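Local coordinates for protein CaaX farnesyltransferase alpha subunit Ram2 (Aspergillus fumigatus, PDB 4L9P) that forms the alpha subunit of a CaaX farnesyltransferase, the heterodimer that probably attaches farnesyl, and perhaps geranylgeranyl, groups to CaaX-motif proteins, at residues S58-V63 with W91-K96; E71-L76 with A95-A100; R145-L150 with F174-H179. The protein carries 1 engineered substitution. All blocks are in the same frame, centred on the assembly; numbering follows the deposited sequence. Where two conformers were deposited one is given.

Contact 1: residues S58-V63 with W91-K96; sequences SYLRAV and WIYRAK. With EDO (1,2-ethanediol), chain G.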
loop_
_atom_site.group_PDB
_atom_site.type_symbol
_atom_site.label_atom_id
_atom_site.label_comp_id
_atom_site.label_asym_id
_atom_site.label_seq_id
_atom_site.Cartn_x
_atom_site.Cartn_y
_atom_site.Cartn_z
ATOM N N SER A 58 23.676 22.539 0.193
ATOM C CA SER A 58 25.090 22.420 0.529
ATOM C C SER A 58 25.381 22.976 1.947
ATOM O O SER A 58 26.183 22.407 2.703
ATOM C CB SER A 58 25.941 23.096 -0.558
ATOM O OG SER A 58 25.695 22.494 -1.839
ATOM N N TYR A 59 24.688 24.038 2.333
ATOM C CA TYR A 59 24.788 24.517 3.729
ATOM C C TYR A 59 24.113 23.525 4.693
ATOM O O TYR A 59 24.587 23.314 5.804
ATOM C CB TYR A 59 24.183 25.955 3.883
ATOM C CG TYR A 59 25.215 26.995 3.502
ATOM C CD1 TYR A 59 25.381 27.390 2.184
ATOM C CD2 TYR A 59 26.103 27.451 4.443
ATOM C CE1 TYR A 59 26.394 28.325 1.823
ATOM C CE2 TYR A 59 27.110 28.341 4.080
ATOM C CZ TYR A 59 27.216 28.763 2.794
ATOM O OH TYR A 59 28.201 29.677 2.409
ATOM N N LEU A 60 23.010 22.872 4.264
ATOM C CA LEU A 60 22.379 21.907 5.149
ATOM C C LEU A 60 23.324 20.713 5.421
ATOM O O LEU A 60 23.428 20.227 6.569
ATOM C CB LEU A 60 21.050 21.415 4.503
ATOM C CG LEU A 60 20.293 20.507 5.497
ATOM C CD1 LEU A 60 19.764 21.287 6.693
ATOM C CD2 LEU A 60 19.144 19.722 4.806
ATOM N N ARG A 61 24.016 20.259 4.390
ATOM C CA ARG A 61 24.975 19.176 4.605
ATOM C C ARG A 61 26.003 19.583 5.675
ATOM O O ARG A 61 26.335 18.795 6.551
ATOM C CB ARG A 61 25.721 18.801 3.310
ATOM C CG ARG A 61 24.918 17.855 2.447
ATOM C CD ARG A 61 25.767 17.295 1.274
ATOM N NE ARG A 61 25.808 18.319 0.261
ATOM C CZ ARG A 61 24.943 18.486 -0.733
ATOM N NH1 ARG A 61 23.959 17.612 -1.006
ATOM N NH2 ARG A 61 25.124 19.534 -1.498
ATOM N N ALA A 62 26.483 20.823 5.610
ATOM C CA ALA A 62 27.480 21.265 6.570
ATOM C C ALA A 62 26.933 21.355 7.986
ATOM O O ALA A 62 27.597 20.939 8.938
ATOM C CB ALA A 62 28.046 22.658 6.130
ATOM N N VAL A 63 25.762 21.960 8.169
ATOM C CA VAL A 63 25.229 22.059 9.520
ATOM C C VAL A 63 24.917 20.688 10.113
ATOM O O VAL A 63 25.148 20.460 11.302
ATOM C CB VAL A 63 24.053 23.076 9.693
ATOM C CG1 VAL A 63 24.584 24.490 9.500
ATOM C CG2 VAL A 63 22.894 22.810 8.746
ATOM N N TRP A 91 13.136 17.696 7.563
ATOM C CA TRP A 91 12.122 17.762 8.625
ATOM C C TRP A 91 12.620 17.103 9.910
ATOM O O TRP A 91 12.363 17.598 11.018
ATOM C CB TRP A 91 10.864 16.978 8.163
ATOM C CG TRP A 91 10.032 17.681 7.184
ATOM C CD1 TRP A 91 10.018 17.539 5.785
ATOM C CD2 TRP A 91 9.077 18.683 7.487
ATOM N NE1 TRP A 91 9.082 18.403 5.236
ATOM C CE2 TRP A 91 8.497 19.112 6.263
ATOM C CE3 TRP A 91 8.669 19.294 8.675
ATOM C CZ2 TRP A 91 7.481 20.054 6.223
ATOM C CZ3 TRP A 91 7.652 20.247 8.617
ATOM C CH2 TRP A 91 7.061 20.612 7.413
ATOM N N ILE A 92 13.284 15.959 9.778
ATOM C CA ILE A 92 13.785 15.314 10.979
ATOM C C ILE A 92 14.848 16.178 11.674
ATOM O O ILE A 92 14.833 16.314 12.914
ATOM C CB ILE A 92 14.378 13.937 10.621
ATOM C CG1 ILE A 92 13.208 13.051 10.133
ATOM C CG2 ILE A 92 15.136 13.296 11.808
ATOM C CD1 ILE A 92 13.645 11.977 9.342
ATOM N N TYR A 93 15.731 16.808 10.888
ATOM C CA TYR A 93 16.732 17.694 11.473
ATOM C C TYR A 93 16.036 18.929 12.109
ATOM O O TYR A 93 16.400 19.346 13.208
ATOM C CB TYR A 93 17.700 18.089 10.370
ATOM C CG TYR A 93 18.788 19.020 10.805
ATOM C CD1 TYR A 93 19.574 18.735 11.859
ATOM C CD2 TYR A 93 18.999 20.212 10.094
ATOM C CE1 TYR A 93 20.634 19.664 12.260
ATOM C CE2 TYR A 93 19.988 21.101 10.428
ATOM C CZ TYR A 93 20.812 20.829 11.513
ATOM O OH TYR A 93 21.789 21.779 11.810
ATOM N N ARG A 94 15.017 19.487 11.462
ATOM C CA ARG A 94 14.258 20.591 12.048
ATOM C C ARG A 94 13.717 20.221 13.416
ATOM O O ARG A 94 13.836 21.009 14.346
ATOM C CB ARG A 94 13.119 21.036 11.089
ATOM C CG ARG A 94 12.286 22.159 11.645
ATOM C CD ARG A 94 11.227 22.637 10.623
ATOM N NE ARG A 94 10.496 23.786 11.164
ATOM C CZ ARG A 94 10.832 25.045 10.933
ATOM N NH1 ARG A 94 11.909 25.308 10.203
ATOM N NH2 ARG A 94 10.094 26.027 11.467
ATOM N N ALA A 95 13.098 19.029 13.548
ATOM C CA ALA A 95 12.551 18.698 14.831
ATOM C C ALA A 95 13.649 18.591 15.900
ATOM O O ALA A 95 13.432 19.003 17.050
ATOM C CB ALA A 95 11.767 17.360 14.759
ATOM N N LYS A 96 14.795 18.028 15.530
ATOM C CA LYS A 96 15.929 17.989 16.495
ATOM C C LYS A 96 16.267 19.387 16.983
ATOM O O LYS A 96 16.427 19.588 18.199
ATOM C CB LYS A 96 17.157 17.398 15.836
ATOM C CG LYS A 96 17.084 15.916 15.590
ATOM C CD LYS A 96 18.444 15.493 14.972
ATOM C CE LYS A 96 18.544 13.997 14.760
ATOM N NZ LYS A 96 19.934 13.711 14.269
HETATM C C1 EDO G . 21.131 18.733 -3.778
HETATM O O1 EDO G . 22.082 18.786 -2.720
HETATM C C2 EDO G . 20.372 17.433 -3.746
HETATM O O2 EDO G . 19.755 17.198 -2.467
#
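Y93 meets L60 and V63 with its phenol ring, and of segment 91-96 it is the only residue that touches segment 58-63; W91, two residues earlier, turns its indole to helix 123-133 instead. The Y93 side chain leaves its helix with CG anti to the backbone N (chi1 179°), which carries the phenol toward helix 51-65. L60 and Y93 run alongside each other, pointing opposite ways: L60 CD1 lies 3.6 Å from Y93 CD2, meeting the ring obliquely. V63 crosses the phenol at about a right angle near its hydroxyl end, with V63 CG2 3.8 Å from Y93 CE2 and V63 CB 3.4 Å from Y93 OH. The hydroxyl is therefore pressed against a valine, yet it is satisfied, because it hydrogen-bonds to the carbonyl oxygen of E68 in the loop that follows helix 51-65. A73 and T77 of helix 71-83 also touch the phenol. Toward the N-terminal end of segment 58-63, R61 NH1 donates to O1 of a 1,2-ethanediol, probably a crystallisation additive, at 2.8 Å (N-H...O 154°), and also binds the carbonyl oxygen of H194 of the beta subunit. A tyrosine that reaches past helix 71-83 to helix 51-65, while its hydroxyl bonds to the loop joining those two, is apolar interhelix packing at the N-terminal end of the right-handed alpha-alpha solenoid of prenyltransferase alpha subunits.

Contact 2: residues E71-L76 with A95-A100; sequences ERALRL and AKILFA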
loop_
_atom_site.group_PDB
_atom_site.type_symbol
_atom_site.label_atom_id
_atom_site.label_comp_id
_atom_site.label_asym_id
_atom_site.label_seq_id
_atom_site.Cartn_x
_atom_site.Cartn_y
_atom_site.Cartn_z
ATOM N N GLU A 71 19.668 28.819 15.671
ATOM C CA GLU A 71 18.633 29.568 14.982
ATOM C C GLU A 71 18.866 29.674 13.472
ATOM O O GLU A 71 17.896 29.577 12.680
ATOM C CB GLU A 71 18.497 30.973 15.588
ATOM C CG GLU A 71 18.005 30.955 17.025
ATOM C CD GLU A 71 16.529 30.652 17.156
ATOM O OE1 GLU A 71 15.797 30.634 16.137
ATOM O OE2 GLU A 71 16.087 30.420 18.310
ATOM N N ARG A 72 20.103 29.896 13.025
ATOM C CA ARG A 72 20.342 29.963 11.592
ATOM C C ARG A 72 19.983 28.625 10.931
ATOM O O ARG A 72 19.417 28.618 9.840
ATOM C CB ARG A 72 21.780 30.426 11.223
ATOM C CG ARG A 72 22.880 29.454 11.590
ATOM C CD ARG A 72 24.278 29.987 11.106
ATOM N NE ARG A 72 25.255 28.989 11.469
ATOM C CZ ARG A 72 26.549 29.210 11.463
ATOM N NH1 ARG A 72 26.987 30.416 11.073
ATOM N NH2 ARG A 72 27.369 28.240 11.828
ATOM N N ALA A 73 20.355 27.521 11.566
ATOM C CA ALA A 73 20.039 26.199 11.007
ATOM C C ALA A 73 18.542 26.009 10.953
ATOM O O ALA A 73 18.022 25.433 9.965
ATOM C CB ALA A 73 20.706 25.105 11.854
ATOM N N LEU A 74 17.835 26.475 11.972
ATOM C CA LEU A 74 16.378 26.362 11.958
ATOM C C LEU A 74 15.774 27.129 10.764
ATOM O O LEU A 74 14.938 26.602 10.019
ATOM C CB LEU A 74 15.789 26.797 13.314
ATOM C CG LEU A 74 14.256 26.678 13.457
ATOM C CD1 LEU A 74 13.814 25.184 13.385
ATOM C CD2 LEU A 74 13.823 27.333 14.786
ATOM N N ARG A 75 16.200 28.357 10.526
ATOM C CA ARG A 75 15.754 29.157 9.374
ATOM C C ARG A 75 16.121 28.469 8.046
ATOM O O ARG A 75 15.293 28.386 7.125
ATOM C CB ARG A 75 16.411 30.542 9.400
ATOM C CG ARG A 75 15.888 31.453 10.486
ATOM C CD ARG A 75 16.322 32.943 10.245
ATOM N NE ARG A 75 17.744 33.109 9.893
ATOM C CZ ARG A 75 18.745 33.256 10.766
ATOM N NH1 ARG A 75 18.510 33.301 12.082
ATOM N NH2 ARG A 75 19.991 33.392 10.307
ATOM N N LEU A 76 17.278 27.827 8.011
ATOM C CA LEU A 76 17.701 27.107 6.807
ATOM C C LEU A 76 16.719 25.943 6.519
ATOM O O LEU A 76 16.331 25.694 5.369
ATOM C CB LEU A 76 19.104 26.528 7.041
ATOM C CG LEU A 76 19.630 25.619 5.918
ATOM C CD1 LEU A 76 19.634 26.285 4.528
ATOM C CD2 LEU A 76 21.015 25.078 6.250
ATOM N N ALA A 95 13.098 19.029 13.548
ATOM C CA ALA A 95 12.551 18.698 14.831
ATOM C C ALA A 95 13.649 18.591 15.900
ATOM O O ALA A 95 13.432 19.003 17.050
ATOM C CB ALA A 95 11.767 17.360 14.759
ATOM N N LYS A 96 14.795 18.028 15.530
ATOM C CA LYS A 96 15.929 17.989 16.495
ATOM C C LYS A 96 16.267 19.387 16.983
ATOM O O LYS A 96 16.427 19.588 18.199
ATOM C CB LYS A 96 17.157 17.398 15.836
ATOM C CG LYS A 96 17.084 15.916 15.590
ATOM C CD LYS A 96 18.444 15.493 14.972
ATOM C CE LYS A 96 18.544 13.997 14.760
ATOM N NZ LYS A 96 19.934 13.711 14.269
ATOM N N ILE A 97 16.346 20.351 16.069
ATOM C CA ILE A 97 16.717 21.726 16.462
ATOM C C ILE A 97 15.642 22.327 17.373
ATOM O O ILE A 97 15.949 22.917 18.396
ATOM C CB ILE A 97 16.858 22.637 15.237
ATOM C CG1 ILE A 97 17.969 22.132 14.308
ATOM C CG2 ILE A 97 17.137 24.087 15.708
ATOM C CD1 ILE A 97 17.957 22.759 12.917
ATOM N N LEU A 98 14.367 22.169 17.062
ATOM C CA LEU A 98 13.299 22.748 17.857
ATOM C C LEU A 98 13.378 22.254 19.281
ATOM O O LEU A 98 13.252 23.042 20.197
ATOM C CB LEU A 98 11.939 22.326 17.268
ATOM C CG LEU A 98 11.622 22.958 15.921
ATOM C CD1 LEU A 98 10.413 22.188 15.300
ATOM C CD2 LEU A 98 11.248 24.422 16.107
ATOM N N PHE A 99 13.561 20.947 19.475
ATOM C CA PHE A 99 13.679 20.437 20.832
ATOM C C PHE A 99 14.986 20.890 21.520
ATOM O O PHE A 99 14.960 21.327 22.693
ATOM C CB PHE A 99 13.499 18.938 20.820
ATOM C CG PHE A 99 12.077 18.536 20.666
ATOM C CD1 PHE A 99 11.173 18.654 21.745
ATOM C CD2 PHE A 99 11.606 18.044 19.466
ATOM C CE1 PHE A 99 9.818 18.281 21.599
ATOM C CE2 PHE A 99 10.274 17.654 19.333
ATOM C CZ PHE A 99 9.391 17.784 20.387
ATOM N N ALA A 100 16.115 20.838 20.794
ATOM C CA ALA A 100 17.403 21.217 21.407
ATOM C C ALA A 100 17.432 22.676 21.859
ATOM O O ALA A 100 18.059 23.018 22.890
ATOM C CB ALA A 100 18.489 20.952 20.439
#
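A73, L74, I97 and L98 meet through aliphatic side chains, and no ring or other flat group takes part. The flat group nearby is the guanidinium of R75, one face of which is covered by its own helix: R72 CA sits 3.5 Å above the plane, nearer the border of the group than its middle, while NH2 of R75 makes a salt bridge to E24. On the side of the helix that faces segment 95-100, I97 is the main partner. Its CG1 lies beside the backbone N, anti to the carbonyl carbon, and leads CD1 to A73, where it ends 3.8 Å from A73 CB and close to the backbone N of L74 as well. The other branch, I97 CG2, anti to the backbone N, rests 3.9 Å from L74 CB. L74 then extends beyond I97 with CG anti to its own N (chi1 -178°) and crosses L98 at about a right angle, L74 CD1 lying 3.8 Å from L98 CD2. L98 leads this contact onward to H128 and L132 of helix 123-133. The segment axes approach to 9.7 Å, and their directions differ by 145°, so the helices run roughly antiparallel. With both segments inside one prenyltransferase alpha-subunit repeat of the TPR clan, this is the packing of an antiparallel helical hairpin, the unit from which the solenoid is built.

Contact 3: residues R145-L150 with F174-H179; sequences REQDFL and FKLWDH. With EDO (1,2-ethanediol), chain E.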
loop_
_atom_site.group_PDB
_atom_site.type_symbol
_atom_site.label_atom_id
_atom_site.label_comp_id
_atom_site.label_asym_id
_atom_site.label_seq_id
_atom_site.Cartn_x
_atom_site.Cartn_y
_atom_site.Cartn_z
ATOM N N ARG A 145 -7.818 24.545 19.351
ATOM C CA ARG A 145 -8.298 24.682 17.962
ATOM C C ARG A 145 -7.644 23.608 17.091
ATOM O O ARG A 145 -7.672 23.693 15.855
ATOM C CB ARG A 145 -7.955 26.087 17.423
ATOM C CG ARG A 145 -8.830 27.178 18.111
ATOM C CD ARG A 145 -10.315 26.996 17.752
ATOM N NE ARG A 145 -11.160 28.065 18.322
ATOM C CZ ARG A 145 -11.678 28.012 19.546
ATOM N NH1 ARG A 145 -11.396 26.988 20.356
ATOM N NH2 ARG A 145 -12.473 29.021 19.923
ATOM N N GLU A 146 -7.132 22.579 17.716
ATOM C CA GLU A 146 -6.496 21.483 16.945
ATOM C C GLU A 146 -7.560 20.736 16.142
ATOM O O GLU A 146 -7.333 20.430 14.920
ATOM C CB GLU A 146 -5.810 20.506 17.923
ATOM C CG GLU A 146 -5.139 19.311 17.219
ATOM C CD GLU A 146 -3.930 19.689 16.418
ATOM O OE1 GLU A 146 -3.554 20.882 16.323
ATOM O OE2 GLU A 146 -3.340 18.791 15.762
ATOM N N GLN A 147 -8.694 20.344 16.724
ATOM C CA GLN A 147 -9.743 19.614 15.941
ATOM C C GLN A 147 -10.252 20.496 14.788
ATOM O O GLN A 147 -10.459 20.000 13.658
ATOM C CB GLN A 147 -10.877 19.147 16.876
ATOM C CG GLN A 147 -10.423 18.034 17.820
ATOM C CD GLN A 147 -11.389 17.829 18.946
ATOM O OE1 GLN A 147 -11.914 18.798 19.515
ATOM N NE2 GLN A 147 -11.669 16.565 19.291
ATOM N N ASP A 148 -10.391 21.788 15.010
ATOM C CA ASP A 148 -10.832 22.662 13.928
ATOM C C ASP A 148 -9.819 22.710 12.780
ATOM O O ASP A 148 -10.222 22.783 11.615
ATOM C CB ASP A 148 -11.019 24.119 14.453
ATOM C CG ASP A 148 -12.342 24.312 15.157
ATOM O OD1 ASP A 148 -13.091 23.352 15.369
ATOM O OD2 ASP A 148 -12.633 25.452 15.529
ATOM N N PHE A 149 -8.525 22.694 13.090
ATOM C CA PHE A 149 -7.552 22.671 12.013
ATOM C C PHE A 149 -7.719 21.383 11.198
ATOM O O PHE A 149 -7.637 21.407 9.932
ATOM C CB PHE A 149 -6.087 22.754 12.508
ATOM C CG PHE A 149 -5.147 22.834 11.349
ATOM C CD1 PHE A 149 -5.165 23.974 10.553
ATOM C CD2 PHE A 149 -4.350 21.768 10.998
ATOM C CE1 PHE A 149 -4.413 24.033 9.386
ATOM C CE2 PHE A 149 -3.514 21.838 9.850
ATOM C CZ PHE A 149 -3.584 22.954 9.035
ATOM N N LEU A 150 -7.902 20.231 11.857
ATOM C CA LEU A 150 -8.060 18.997 11.096
ATOM C C LEU A 150 -9.322 19.132 10.217
ATOM O O LEU A 150 -9.302 18.655 9.050
ATOM C CB LEU A 150 -8.216 17.797 12.026
ATOM C CG LEU A 150 -6.990 17.650 12.940
ATOM C CD1 LEU A 150 -7.177 16.362 13.744
ATOM C CD2 LEU A 150 -5.662 17.666 12.184
ATOM N N PHE A 174 -4.494 11.746 23.474
ATOM C CA PHE A 174 -5.237 12.586 24.444
ATOM C C PHE A 174 -6.490 11.895 24.993
ATOM O O PHE A 174 -7.269 12.479 25.736
ATOM C CB PHE A 174 -5.584 13.907 23.788
ATOM C CG PHE A 174 -4.398 14.810 23.608
ATOM C CD1 PHE A 174 -3.622 15.234 24.704
ATOM C CD2 PHE A 174 -4.100 15.296 22.344
ATOM C CE1 PHE A 174 -2.541 16.086 24.508
ATOM C CE2 PHE A 174 -3.006 16.147 22.135
ATOM C CZ PHE A 174 -2.222 16.581 23.252
ATOM N N LYS A 175 -6.659 10.625 24.637
ATOM C CA LYS A 175 -7.754 9.767 25.163
ATOM C C LYS A 175 -9.130 10.390 24.811
ATOM O O LYS A 175 -9.974 10.649 25.674
ATOM C CB LYS A 175 -7.627 9.517 26.705
ATOM C CG LYS A 175 -6.273 8.862 27.020
ATOM C CD LYS A 175 -6.193 8.407 28.522
ATOM C CE LYS A 175 -4.801 7.874 28.868
ATOM N NZ LYS A 175 -4.451 6.640 28.074
ATOM N N LEU A 176 -9.331 10.580 23.516
ATOM C CA LEU A 176 -10.483 11.326 22.991
ATOM C C LEU A 176 -11.618 10.438 22.481
ATOM O O LEU A 176 -12.515 10.923 21.803
ATOM C CB LEU A 176 -10.044 12.297 21.892
ATOM C CG LEU A 176 -8.915 13.238 22.278
ATOM C CD1 LEU A 176 -8.603 14.075 21.029
ATOM C CD2 LEU A 176 -9.359 14.115 23.439
ATOM N N TRP A 177 -11.610 9.132 22.788
ATOM C CA TRP A 177 -12.624 8.220 22.180
ATOM C C TRP A 177 -14.022 8.717 22.470
ATOM O O TRP A 177 -14.890 8.635 21.575
ATOM C CB TRP A 177 -12.492 6.793 22.657
ATOM C CG TRP A 177 -11.200 6.145 22.320
ATOM C CD1 TRP A 177 -10.914 5.427 21.182
ATOM C CD2 TRP A 177 -10.030 6.089 23.132
ATOM N NE1 TRP A 177 -9.625 4.952 21.225
ATOM C CE2 TRP A 177 -9.052 5.367 22.404
ATOM C CE3 TRP A 177 -9.688 6.601 24.390
ATOM C CZ2 TRP A 177 -7.799 5.084 22.911
ATOM C CZ3 TRP A 177 -8.427 6.316 24.891
ATOM C CH2 TRP A 177 -7.491 5.573 24.140
ATOM N N ASP A 178 -14.246 9.271 23.674
ATOM C CA ASP A 178 -15.603 9.737 24.055
ATOM C C ASP A 178 -15.745 11.249 23.985
ATOM O O ASP A 178 -16.764 11.838 24.428
ATOM C CB ASP A 178 -15.964 9.269 25.469
ATOM C CG ASP A 178 -16.094 7.732 25.545
ATOM O OD1 ASP A 178 -16.453 7.091 24.502
ATOM O OD2 ASP A 178 -15.765 7.156 26.589
ATOM N N HIS A 179 -14.740 11.897 23.376
ATOM C CA HIS A 179 -14.811 13.390 23.251
ATOM C C HIS A 179 -15.883 13.732 22.205
ATOM O O HIS A 179 -15.835 13.221 21.076
ATOM C CB HIS A 179 -13.432 13.885 22.845
ATOM C CG HIS A 179 -13.291 15.374 22.775
ATOM N ND1 HIS A 179 -13.907 16.186 21.824
ATOM C CD2 HIS A 179 -12.566 16.196 23.580
ATOM C CE1 HIS A 179 -13.542 17.446 22.050
ATOM N NE2 HIS A 179 -12.732 17.463 23.109
HETATM C C1 EDO E . -4.162 26.084 19.232
HETATM O O1 EDO E . -5.108 25.030 19.016
HETATM C C2 EDO E . -4.751 27.486 19.355
HETATM O O2 EDO E . -5.712 27.488 20.438
#
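Q147 and H179 reach out to each other from their two segments and carry most of this contact, which is polar in make-up. The amide stands almost upright on the imidazole, their planes 79° apart. Its nitrogen, NE2, lies over one face of the H179 ring, 3.2 Å above the plane and away from the ring centre, while Q147 OE1 comes within 3.3 Å of H179 CE1. An extended chain beyond CG (chi2 165°) carries the amide out to the ring.

The clear hydrogen bonds of these groups run to helix 180-192. Q147 NE2 donates to the carboxylate of E182, and H179 ND1 accepts from the backbone N of R181, capping the start of that helix. Within the loop, H179 N bonds to L176 O at 2.9 Å, closing a type I turn that ends at H179, the N-cap residue of helix 180-192.

L176 adds a loose van der Waals contact, its CD1 4.3 Å from Q147 NE2, and L142 packs against both Q147 and H179. At the other helix start, R145 N donates to O1 of a 1,2-ethanediol, probably left from crystallisation, at 2.8 Å (N-H...O 147°).

Chemically, the bond to E182 probably favours the amide orientation that puts NE2 over the ring face. Because ND1 of H179 receives an N-H, that nitrogen probably lacks a proton. The glutamine therefore joins the start of helix 146-156 to the start of helix 180-192 through the carboxylate of E182 and its packing on a helix-capping histidine.

Overall arrangement
Contacts 1 and 2 are neighbours, their centres about 8 Å apart. Both use helix 88-100, whose segments overlap at A95 and K96, and they set it against two successive helices, 51-65 and 71-83. They also touch directly, for Y93 OH packs on A73 CB and L76 on the backbone of Y59 and L60, so three helices close on one another there. Contact 3 follows later in the chain, its centre about 31 Å from that of contact 1 and 28 Å from that of contact 2. Contact 2 closes a hairpin, while contacts 1 and 3 each reach across an intervening helix, along the curved solenoid with which alpha subunits of this family embrace the beta subunit.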